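Local atomic coordinates of 433aa long hypothetical phosphoribosylglycinamide formyl transferase (Pyrococcus horikoshii, PDB entry 2DWC), a protein that belongs to the ATP-grasp superfamily and binds adenosine-5'-diphosphate, but is of otherwise unassigned function. Residues 252-266 against 278-292. Numbering follows the deposited sequence.
Sequences SEKAEREVYRIAKRI and VEMFVKGDKVWANEV. With ADP (adenosine-5'-diphosphate), chain H.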
ATOM      1  N   SER B 252      -5.205  28.460 -11.662  1.00 34.58           N
ATOM      2  CA  SER B 252      -5.528  28.579 -13.077  1.00 39.28           C
ATOM      3  C   SER B 252      -4.694  27.670 -13.940  1.00 38.50           C
ATOM      4  O   SER B 252      -3.596  27.233 -13.553  1.00 36.01           O
ATOM      5  CB  SER B 252      -5.340  30.019 -13.571  1.00 35.85           C
ATOM      6  OG  SER B 252      -3.978  30.412 -13.470  1.00 37.00           O
ATOM      7  N   GLU B 253      -5.223  27.391 -15.122  1.00 36.74           N
ATOM      8  CA  GLU B 253      -4.547  26.555 -16.086  1.00 38.89           C
ATOM      9  C   GLU B 253      -3.238  27.245 -16.485  1.00 42.83           C
ATOM     10  O   GLU B 253      -2.227  26.580 -16.730  1.00 33.37           O
ATOM     11  CB  GLU B 253      -5.443  26.331 -17.290  1.00 45.32           C
ATOM     12  CG  GLU B 253      -5.209  24.991 -17.921  1.00 54.52           C
ATOM     13  CD  GLU B 253      -6.358  24.552 -18.796  1.00 63.05           C
ATOM     14  OE1 GLU B 253      -7.520  24.594 -18.324  1.00 59.65           O
ATOM     15  OE2 GLU B 253      -6.099  24.152 -19.953  1.00 65.61           O
ATOM     16  N   LYS B 254      -3.246  28.577 -16.539  1.00 36.37           N
ATOM     17  CA  LYS B 254      -2.013  29.302 -16.870  1.00 41.53           C
ATOM     18  C   LYS B 254      -0.978  29.125 -15.761  1.00 35.14           C
ATOM     19  O   LYS B 254       0.196  28.867 -16.026  1.00 35.57           O
ATOM     20  CB  LYS B 254      -2.266  30.806 -17.055  1.00 44.45           C
ATOM     21  CG  LYS B 254      -2.894  31.130 -18.390  1.00 53.63           C
ATOM     22  CD  LYS B 254      -2.801  32.612 -18.731  1.00 50.74           C
ATOM     23  CE  LYS B 254      -3.501  32.878 -20.072  1.00 51.84           C
ATOM     24  NZ  LYS B 254      -3.274  34.273 -20.568  1.00 62.16           N
ATOM     25  N   ALA B 255      -1.415  29.268 -14.518  1.00 31.01           N
ATOM     26  CA  ALA B 255      -0.502  29.107 -13.391  1.00 36.98           C
ATOM     27  C   ALA B 255       0.023  27.670 -13.384  1.00 31.08           C
ATOM     28  O   ALA B 255       1.202  27.431 -13.116  1.00 31.48           O
ATOM     29  CB  ALA B 255      -1.223  29.413 -12.078  1.00 33.08           C
ATOM     30  N   GLU B 256      -0.861  26.717 -13.666  1.00 26.63           N
ATOM     31  CA  GLU B 256      -0.470  25.310 -13.668  1.00 26.65           C
ATOM     32  C   GLU B 256       0.648  25.056 -14.666  1.00 30.15           C
ATOM     33  O   GLU B 256       1.635  24.372 -14.365  1.00 27.38           O
ATOM     34  CB  GLU B 256      -1.670  24.411 -13.987  1.00 27.77           C
ATOM     35  CG  GLU B 256      -1.339  22.934 -14.022  1.00 27.02           C
ATOM     36  CD  GLU B 256      -2.512  22.098 -14.415  1.00 37.95           C
ATOM     37  OE1 GLU B 256      -3.613  22.667 -14.535  1.00 38.58           O
ATOM     38  OE2 GLU B 256      -2.341  20.883 -14.621  1.00 29.53           O
ATOM     39  N   ARG B 257       0.527  25.610 -15.867  1.00 26.12           N
ATOM     40  CA  ARG B 257       1.589  25.396 -16.839  1.00 29.03           C
ATOM     41  C   ARG B 257       2.890  26.104 -16.427  1.00 26.46           C
ATOM     42  O   ARG B 257       3.992  25.647 -16.765  1.00 25.82           O
ATOM     43  CB  ARG B 257       1.158  25.870 -18.237  1.00 34.36           C
ATOM     44  CG  ARG B 257      -0.112  25.194 -18.730  1.00 48.55           C
ATOM     45  CD  ARG B 257      -0.335  25.363 -20.239  1.00 48.48           C
ATOM     46  NE  ARG B 257       0.503  24.429 -20.987  1.00 59.92           N
ATOM     47  CZ  ARG B 257       1.632  24.749 -21.620  1.00 58.32           C
ATOM     48  NH1 ARG B 257       2.087  26.001 -21.623  1.00 53.16           N
ATOM     49  NH2 ARG B 257       2.330  23.799 -22.225  1.00 54.91           N
ATOM     50  N   GLU B 258       2.772  27.228 -15.749  1.00 24.55           N
ATOM     51  CA  GLU B 258       3.966  27.956 -15.305  1.00 25.86           C
ATOM     52  C   GLU B 258       4.636  27.133 -14.183  1.00 25.82           C
ATOM     53  O   GLU B 258       5.871  27.108 -14.048  1.00 23.16           O
ATOM     54  CB  GLU B 258       3.563  29.335 -14.786  1.00 26.94           C
ATOM     55  CG  GLU B 258       4.689  30.197 -14.268  1.00 30.30           C
ATOM     56  CD  GLU B 258       5.599  30.753 -15.384  1.00 35.07           C
ATOM     57  OE1 GLU B 258       6.439  31.611 -15.051  1.00 35.04           O
ATOM     58  OE2 GLU B 258       5.481  30.334 -16.561  1.00 38.70           O
ATOM     59  N   VAL B 259       3.809  26.477 -13.373  1.00 24.63           N
ATOM     60  CA  VAL B 259       4.352  25.626 -12.279  1.00 23.90           C
ATOM     61  C   VAL B 259       5.206  24.538 -12.926  1.00 21.95           C
ATOM     62  O   VAL B 259       6.337  24.297 -12.507  1.00 22.69           O
ATOM     63  CB  VAL B 259       3.190  24.998 -11.447  1.00 25.27           C
ATOM     64  CG1 VAL B 259       3.693  23.776 -10.611  1.00 24.40           C
ATOM     65  CG2 VAL B 259       2.615  26.054 -10.518  1.00 24.07           C
ATOM     66  N   TYR B 260       4.692  23.893 -13.971  1.00 20.27           N
ATOM     67  CA  TYR B 260       5.464  22.849 -14.657  1.00 20.09           C
ATOM     68  C   TYR B 260       6.722  23.442 -15.291  1.00 29.14           C
ATOM     69  O   TYR B 260       7.784  22.849 -15.228  1.00 21.21           O
ATOM     70  CB  TYR B 260       4.657  22.161 -15.771  1.00 23.13           C
ATOM     71  CG  TYR B 260       3.364  21.498 -15.306  1.00 20.78           C
ATOM     72  CD1 TYR B 260       2.255  21.392 -16.156  1.00 24.08           C
ATOM     73  CD2 TYR B 260       3.247  20.988 -14.004  1.00 27.42           C
ATOM     74  CE1 TYR B 260       1.071  20.803 -15.722  1.00 26.77           C
ATOM     75  CE2 TYR B 260       2.055  20.401 -13.551  1.00 25.97           C
ATOM     76  CZ  TYR B 260       0.977  20.311 -14.400  1.00 27.92           C
ATOM     77  OH  TYR B 260      -0.206  19.787 -13.919  1.00 24.19           O
ATOM     78  N   ARG B 261       6.606  24.613 -15.918  1.00 23.85           N
ATOM     79  CA  ARG B 261       7.775  25.210 -16.548  1.00 22.66           C
ATOM     80  C   ARG B 261       8.897  25.514 -15.542  1.00 21.11           C
ATOM     81  O   ARG B 261      10.085  25.238 -15.809  1.00 23.59           O
ATOM     82  CB  ARG B 261       7.345  26.521 -17.271  1.00 30.24           C
ATOM     83  CG  ARG B 261       8.447  27.156 -18.143  1.00 33.12           C
ATOM     84  CD  ARG B 261       8.051  28.574 -18.636  1.00 30.89           C
ATOM     85  NE  ARG B 261       8.095  29.590 -17.581  1.00 32.57           N
ATOM     86  CZ  ARG B 261       9.214  30.096 -17.064  1.00 38.84           C
ATOM     87  NH1 ARG B 261      10.404  29.681 -17.497  1.00 35.05           N
ATOM     88  NH2 ARG B 261       9.141  31.036 -16.126  1.00 37.02           N
ATOM     89  N   ILE B 262       8.525  26.107 -14.415  1.00 21.61           N
ATOM     90  CA  ILE B 262       9.498  26.478 -13.370  1.00 22.81           C
ATOM     91  C   ILE B 262      10.109  25.208 -12.765  1.00 25.31           C
ATOM     92  O   ILE B 262      11.341  25.110 -12.586  1.00 20.68           O
ATOM     93  CB  ILE B 262       8.809  27.333 -12.288  1.00 28.16           C
ATOM     94  CG1 ILE B 262       8.611  28.754 -12.850  1.00 26.01           C
ATOM     95  CG2 ILE B 262       9.654  27.400 -11.010  1.00 24.56           C
ATOM     96  CD1 ILE B 262       7.719  29.601 -12.069  1.00 28.37           C
ATOM     97  N   ALA B 263       9.250  24.237 -12.445  1.00 22.87           N
ATOM     98  CA  ALA B 263       9.774  22.968 -11.885  1.00 22.33           C
ATOM     99  C   ALA B 263      10.767  22.328 -12.866  1.00 20.69           C
ATOM    100  O   ALA B 263      11.841  21.866 -12.472  1.00 23.16           O
ATOM    101  CB  ALA B 263       8.562  21.962 -11.582  1.00 19.99           C
ATOM    102  N   LYS B 264      10.444  22.302 -14.158  1.00 17.43           N
ATOM    103  CA  LYS B 264      11.347  21.687 -15.132  1.00 20.96           C
ATOM    104  C   LYS B 264      12.720  22.357 -15.176  1.00 22.67           C
ATOM    105  O   LYS B 264      13.757  21.676 -15.257  1.00 21.79           O
ATOM    106  CB  LYS B 264      10.705  21.711 -16.532  1.00 27.69           C
ATOM    107  CG  LYS B 264      11.573  21.124 -17.669  1.00 32.83           C
ATOM    108  CD  LYS B 264      11.743  19.637 -17.561  1.00 41.50           C
ATOM    109  CE  LYS B 264      12.101  18.995 -18.923  1.00 44.06           C
ATOM    110  NZ  LYS B 264      13.401  19.481 -19.489  1.00 38.65           N
ATOM    111  N   ARG B 265      12.724  23.686 -15.127  1.00 24.13           N
ATOM    112  CA  ARG B 265      13.993  24.431 -15.168  1.00 21.85           C
ATOM    113  C   ARG B 265      14.829  24.088 -13.932  1.00 23.04           C
ATOM    114  O   ARG B 265      16.041  23.947 -14.025  1.00 22.31           O
ATOM    115  CB  ARG B 265      13.724  25.935 -15.211  1.00 29.35           C
ATOM    116  CG  ARG B 265      13.432  26.468 -16.621  1.00 31.45           C
ATOM    117  CD  ARG B 265      13.184  27.965 -16.546  1.00 34.68           C
ATOM    118  NE  ARG B 265      13.177  28.621 -17.843  1.00 55.61           N
ATOM    119  CZ  ARG B 265      14.223  28.675 -18.659  1.00 60.62           C
ATOM    120  NH1 ARG B 265      15.376  28.097 -18.319  1.00 59.75           N
ATOM    121  NH2 ARG B 265      14.116  29.331 -19.808  1.00 59.84           N
ATOM    122  N   ILE B 266      14.164  23.904 -12.797  1.00 22.78           N
ATOM    123  CA  ILE B 266      14.882  23.585 -11.564  1.00 19.82           C
ATOM    124  C   ILE B 266      15.405  22.151 -11.574  1.00 22.77           C
ATOM    125  O   ILE B 266      16.568  21.908 -11.271  1.00 21.11           O
ATOM    126  CB  ILE B 266      13.995  23.798 -10.343  1.00 26.01           C
ATOM    127  CG1 ILE B 266      13.805  25.311 -10.127  1.00 24.21           C
ATOM    128  CG2 ILE B 266      14.647  23.150  -9.081  1.00 24.22           C
ATOM    129  CD1 ILE B 266      12.624  25.668  -9.195  1.00 22.37           C
ATOM    130  N   VAL B 278       9.157  20.508  -5.499  1.00 18.54           N
ATOM    131  CA  VAL B 278       9.458  21.918  -5.789  1.00 20.24           C
ATOM    132  C   VAL B 278       8.366  22.804  -5.204  1.00 23.87           C
ATOM    133  O   VAL B 278       7.205  22.713  -5.603  1.00 23.27           O
ATOM    134  CB  VAL B 278       9.554  22.129  -7.319  1.00 20.84           C
ATOM    135  CG1 VAL B 278      10.026  23.566  -7.588  1.00 24.49           C
ATOM    136  CG2 VAL B 278      10.511  21.075  -7.935  1.00 24.03           C
ATOM    137  N   GLU B 279       8.751  23.700  -4.291  1.00 22.20           N
ATOM    138  CA  GLU B 279       7.814  24.558  -3.585  1.00 23.26           C
ATOM    139  C   GLU B 279       7.659  25.881  -4.317  1.00 26.23           C
ATOM    140  O   GLU B 279       8.654  26.492  -4.651  1.00 25.06           O
ATOM    141  CB  GLU B 279       8.335  24.820  -2.176  1.00 23.68           C
ATOM    142  CG  GLU B 279       8.310  23.589  -1.245  1.00 25.70           C
ATOM    143  CD  GLU B 279       6.912  23.015  -1.129  1.00 37.94           C
ATOM    144  OE1 GLU B 279       5.948  23.811  -0.992  1.00 29.26           O
ATOM    145  OE2 GLU B 279       6.778  21.770  -1.172  1.00 29.12           O
ATOM    146  N   MET B 280       6.417  26.303  -4.550  1.00 22.74           N
ATOM    147  CA  MET B 280       6.151  27.556  -5.252  1.00 24.31           C
ATOM    148  C   MET B 280       4.994  28.325  -4.635  1.00 28.71           C
ATOM    149  O   MET B 280       4.137  27.743  -3.967  1.00 23.06           O
ATOM    150  CB  MET B 280       5.804  27.254  -6.701  1.00 23.20           C
ATOM    151  CG  MET B 280       6.965  26.658  -7.482  1.00 25.45           C
ATOM    152  SD  MET B 280       6.507  26.267  -9.154  1.00 26.97           S
ATOM    153  CE  MET B 280       7.390  24.804  -9.514  1.00 27.98           C
ATOM    154  N   PHE B 281       4.978  29.645  -4.846  1.00 26.29           N
ATOM    155  CA  PHE B 281       3.872  30.479  -4.363  1.00 23.26           C
ATOM    156  C   PHE B 281       3.071  30.862  -5.616  1.00 23.40           C
ATOM    157  O   PHE B 281       3.652  31.145  -6.668  1.00 23.90           O
ATOM    158  CB  PHE B 281       4.395  31.780  -3.695  1.00 22.04           C
ATOM    159  CG  PHE B 281       5.340  31.547  -2.543  1.00 27.16           C
ATOM    160  CD1 PHE B 281       5.098  30.538  -1.611  1.00 32.30           C
ATOM    161  CD2 PHE B 281       6.434  32.394  -2.341  1.00 27.67           C
ATOM    162  CE1 PHE B 281       5.919  30.373  -0.489  1.00 30.02           C
ATOM    163  CE2 PHE B 281       7.261  32.249  -1.229  1.00 25.20           C
ATOM    164  CZ  PHE B 281       7.005  31.234  -0.289  1.00 30.91           C
ATOM    165  N   VAL B 282       1.742  30.878  -5.505  1.00 27.02           N
ATOM    166  CA  VAL B 282       0.900  31.232  -6.645  1.00 27.50           C
ATOM    167  C   VAL B 282      -0.073  32.348  -6.290  1.00 26.72           C
ATOM    168  O   VAL B 282      -0.733  32.306  -5.248  1.00 27.37           O
ATOM    169  CB  VAL B 282       0.048  30.018  -7.131  1.00 25.93           C
ATOM    170  CG1 VAL B 282      -0.832  30.440  -8.335  1.00 27.75           C
ATOM    171  CG2 VAL B 282       0.961  28.857  -7.536  1.00 22.35           C
ATOM    172  N   LYS B 283      -0.161  33.351  -7.163  1.00 29.78           N
ATOM    173  CA  LYS B 283      -1.114  34.451  -6.944  1.00 34.40           C
ATOM    174  C   LYS B 283      -1.676  34.697  -8.345  1.00 31.57           C
ATOM    175  O   LYS B 283      -1.002  35.271  -9.199  1.00 30.65           O
ATOM    176  CB  LYS B 283      -0.398  35.699  -6.419  1.00 41.33           C
ATOM    177  CG  LYS B 283      -1.341  36.650  -5.678  1.00 46.54           C
ATOM    178  CD  LYS B 283      -1.002  38.087  -5.947  1.00 51.36           C
ATOM    179  CE  LYS B 283      -2.049  38.999  -5.327  1.00 52.96           C
ATOM    180  NZ  LYS B 283      -2.053  40.317  -6.038  1.00 63.31           N
ATOM    181  N   GLY B 284      -2.887  34.208  -8.600  1.00 36.37           N
ATOM    182  CA  GLY B 284      -3.454  34.340  -9.927  1.00 35.62           C
ATOM    183  C   GLY B 284      -2.643  33.518 -10.913  1.00 41.02           C
ATOM    184  O   GLY B 284      -2.418  32.325 -10.688  1.00 35.91           O
ATOM    185  N   ASP B 285      -2.187  34.132 -12.003  1.00 33.36           N
ATOM    186  CA  ASP B 285      -1.400  33.406 -12.989  1.00 31.23           C
ATOM    187  C   ASP B 285       0.101  33.531 -12.679  1.00 27.58           C
ATOM    188  O   ASP B 285       0.928  32.928 -13.376  1.00 35.88           O
ATOM    189  CB  ASP B 285      -1.638  33.947 -14.407  1.00 39.99           C
ATOM    190  CG  ASP B 285      -3.029  33.600 -14.969  1.00 51.60           C
ATOM    191  OD1 ASP B 285      -3.290  33.972 -16.140  1.00 51.71           O
ATOM    192  OD2 ASP B 285      -3.856  32.961 -14.272  1.00 36.87           O
ATOM    193  N   LYS B 286       0.451  34.347 -11.686  1.00 29.76           N
ATOM    194  CA  LYS B 286       1.854  34.552 -11.331  1.00 29.13           C
ATOM    195  C   LYS B 286       2.387  33.471 -10.371  1.00 32.80           C
ATOM    196  O   LYS B 286       1.744  33.143  -9.361  1.00 28.05           O
ATOM    197  CB  LYS B 286       2.082  35.928 -10.699  1.00 38.50           C
ATOM    198  CG  LYS B 286       3.579  36.202 -10.544  1.00 49.25           C
ATOM    199  CD  LYS B 286       3.963  37.674 -10.608  1.00 53.62           C
ATOM    200  CE  LYS B 286       5.430  37.822 -11.055  1.00 50.02           C
ATOM    201  NZ  LYS B 286       6.271  36.633 -10.677  1.00 56.62           N
ATOM    202  N   VAL B 287       3.578  32.961 -10.672  1.00 30.08           N
ATOM    203  CA  VAL B 287       4.183  31.901  -9.843  1.00 28.70           C
ATOM    204  C   VAL B 287       5.620  32.274  -9.450  1.00 31.46           C
ATOM    205  O   VAL B 287       6.386  32.801 -10.267  1.00 29.17           O
ATOM    206  CB  VAL B 287       4.178  30.558 -10.631  1.00 31.08           C
ATOM    207  CG1 VAL B 287       4.725  29.393  -9.766  1.00 27.21           C
ATOM    208  CG2 VAL B 287       2.757  30.245 -11.090  1.00 23.98           C
ATOM    209  N   TRP B 288       5.968  32.034  -8.192  1.00 28.77           N
ATOM    210  CA  TRP B 288       7.328  32.303  -7.700  1.00 29.62           C
ATOM    211  C   TRP B 288       7.904  31.001  -7.148  1.00 32.87           C
ATOM    212  O   TRP B 288       7.194  30.296  -6.436  1.00 27.43           O
ATOM    213  CB  TRP B 288       7.298  33.290  -6.540  1.00 28.64           C
ATOM    214  CG  TRP B 288       6.869  34.697  -6.871  1.00 35.54           C
ATOM    215  CD1 TRP B 288       7.696  35.767  -7.122  1.00 40.18           C
ATOM    216  CD2 TRP B 288       5.524  35.211  -6.887  1.00 36.56           C
ATOM    217  NE1 TRP B 288       6.946  36.915  -7.282  1.00 35.97           N
ATOM    218  CE2 TRP B 288       5.614  36.606  -7.145  1.00 38.07           C
ATOM    219  CE3 TRP B 288       4.256  34.635  -6.704  1.00 33.57           C
ATOM    220  CZ2 TRP B 288       4.478  37.433  -7.221  1.00 38.19           C
ATOM    221  CZ3 TRP B 288       3.117  35.465  -6.780  1.00 40.93           C
ATOM    222  CH2 TRP B 288       3.246  36.847  -7.036  1.00 34.61           C
ATOM    223  N   ALA B 289       9.168  30.694  -7.454  1.00 31.01           N
ATOM    224  CA  ALA B 289       9.816  29.491  -6.913  1.00 25.53           C
ATOM    225  C   ALA B 289      10.303  29.836  -5.534  1.00 28.16           C
ATOM    226  O   ALA B 289      10.927  30.880  -5.335  1.00 24.12           O
ATOM    227  CB  ALA B 289      11.011  29.044  -7.777  1.00 23.81           C
ATOM    228  N   ASN B 290      10.056  28.951  -4.567  1.00 23.37           N
ATOM    229  CA  ASN B 290      10.457  29.236  -3.212  1.00 22.51           C
ATOM    230  C   ASN B 290      11.675  28.404  -2.861  1.00 29.53           C
ATOM    231  O   ASN B 290      12.745  28.939  -2.635  1.00 30.18           O
ATOM    232  CB  ASN B 290       9.286  28.966  -2.265  1.00 26.09           C
ATOM    233  CG  ASN B 290       9.678  29.049  -0.806  1.00 30.53           C
ATOM    234  OD1 ASN B 290      10.602  29.766  -0.441  1.00 33.15           O
ATOM    235  ND2 ASN B 290       8.942  28.327   0.045  1.00 29.55           N
ATOM    236  N   GLU B 291      11.519  27.085  -2.818  1.00 27.21           N
ATOM    237  CA  GLU B 291      12.674  26.246  -2.507  1.00 25.85           C
ATOM    238  C   GLU B 291      12.380  24.850  -3.071  1.00 26.46           C
ATOM    239  O   GLU B 291      11.409  24.670  -3.770  1.00 23.42           O
ATOM    240  CB  GLU B 291      12.879  26.199  -0.997  1.00 31.86           C
ATOM    241  CG  GLU B 291      11.738  25.533  -0.247  1.00 29.68           C
ATOM    242  CD  GLU B 291      11.895  25.652   1.257  1.00 49.40           C
ATOM    243  OE1 GLU B 291      13.036  25.854   1.714  1.00 51.82           O
ATOM    244  OE2 GLU B 291      10.884  25.525   1.979  1.00 55.24           O
ATOM    245  N   VAL B 292      13.228  23.869  -2.799  1.00 21.01           N
ATOM    246  CA  VAL B 292      12.956  22.540  -3.346  1.00 23.32           C
ATOM    247  C   VAL B 292      13.560  21.455  -2.454  1.00 27.91           C
ATOM    248  O   VAL B 292      14.635  21.640  -1.877  1.00 26.33           O
ATOM    249  CB  VAL B 292      13.514  22.434  -4.805  1.00 27.21           C
ATOM    250  CG1 VAL B 292      14.886  22.993  -4.857  1.00 32.29           C
ATOM    251  CG2 VAL B 292      13.549  20.969  -5.290  1.00 27.50           C
TER
HETATM  252  PB  ADP H 502      11.169  26.129   5.567  1.00 75.03           P
HETATM  253  O1B ADP H 502      11.555  24.846   4.939  1.00 77.88           O
HETATM  254  O2B ADP H 502       9.775  26.315   6.355  1.00 79.04           O
HETATM  255  O3B ADP H 502      12.260  27.242   5.966  1.00 74.12           O
HETATM  256  PA  ADP H 502      10.551  28.517   4.232  1.00 45.27           P
HETATM  257  O1A ADP H 502      11.173  29.150   5.416  1.00 70.72           O
HETATM  258  O2A ADP H 502      11.271  28.990   2.873  1.00 55.90           O
HETATM  259  O3A ADP H 502      10.663  26.911   4.254  1.00 70.87           O
HETATM  260  O5' ADP H 502       8.992  28.883   4.103  1.00 56.51           O
HETATM  261  C5' ADP H 502       8.084  28.561   5.159  1.00 51.07           C
HETATM  262  C4' ADP H 502       6.786  29.338   4.946  1.00 55.00           C
HETATM  263  O4' ADP H 502       6.929  30.733   5.254  1.00 44.72           O
HETATM  264  C3' ADP H 502       6.416  29.301   3.464  1.00 54.03           C
HETATM  265  O3' ADP H 502       5.770  28.058   3.174  1.00 56.85           O
HETATM  266  C2' ADP H 502       5.391  30.432   3.477  1.00 49.53           C
HETATM  267  O2' ADP H 502       4.228  30.008   4.193  1.00 49.12           O
HETATM  268  C1' ADP H 502       6.149  31.476   4.299  1.00 47.83           C
HETATM  269  N9  ADP H 502       7.095  32.237   3.450  1.00 45.52           N
HETATM  270  C8  ADP H 502       8.389  31.981   3.283  1.00 42.23           C
HETATM  271  N7  ADP H 502       8.921  32.893   2.466  1.00 34.96           N
HETATM  272  C5  ADP H 502       7.959  33.734   2.118  1.00 40.79           C
HETATM  273  C6  ADP H 502       7.901  34.858   1.296  1.00 42.75           C
HETATM  274  N6  ADP H 502       8.998  35.318   0.706  1.00 32.22           N
HETATM  275  N1  ADP H 502       6.725  35.484   1.140  1.00 34.78           N
HETATM  276  C2  ADP H 502       5.634  35.059   1.751  1.00 37.62           C
HETATM  277  N3  ADP H 502       5.655  33.998   2.541  1.00 40.78           N
HETATM  278  C4  ADP H 502       6.790  33.320   2.741  1.00 45.22           C
HETATM  279  O   HOH W   1      -4.369  30.571  -9.924  1.00 33.42           O
HETATM  280  O   HOH W   2       5.815  33.118 -12.992  1.00 39.98           O
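Met280 lays its thioether across helix 253-266, its bent end carrying CE to 3.2 Å from Val259 O and 3.7 Å from Ala263 CB. Ile262 runs alongside it the other way, CG2 against the sulfur, while its CD1 reaches Val287 CG1 at 3.8 Å. On the next turn of the helix, Ile266 CD1 touches both Val278 CG1 and Ala289 CB. The helix thus covers one face of the beta hairpin 278-292, its axis at 25° to that of strand 286-292; helix 121-132 adds Leu128 and Ala132 to the same apolar layer. At the hairpin's type II' turn the contact becomes polar. Ser252, the N-cap, accepts from Ala255 N through OG and donates from OG to Asp285 OD2 at 2.7 Å, 44° out of the carboxylate plane. One water joins Ser252 N to Gly284 O. Glu258, held side-on by Arg261 NE and NH2, passes its CG over Val287 CB, and a second water links its OE1 to Val287 O. On the hairpin's other face, Phe281, Asn290 and Glu291 line the ADP pocket, the last two forming a classic beta bulge opposite Glu279. Hydrophobic burial thus joins helix to hairpin, while the Asp285 carboxylate probably interacts favourably with the positive end of the helix dipole.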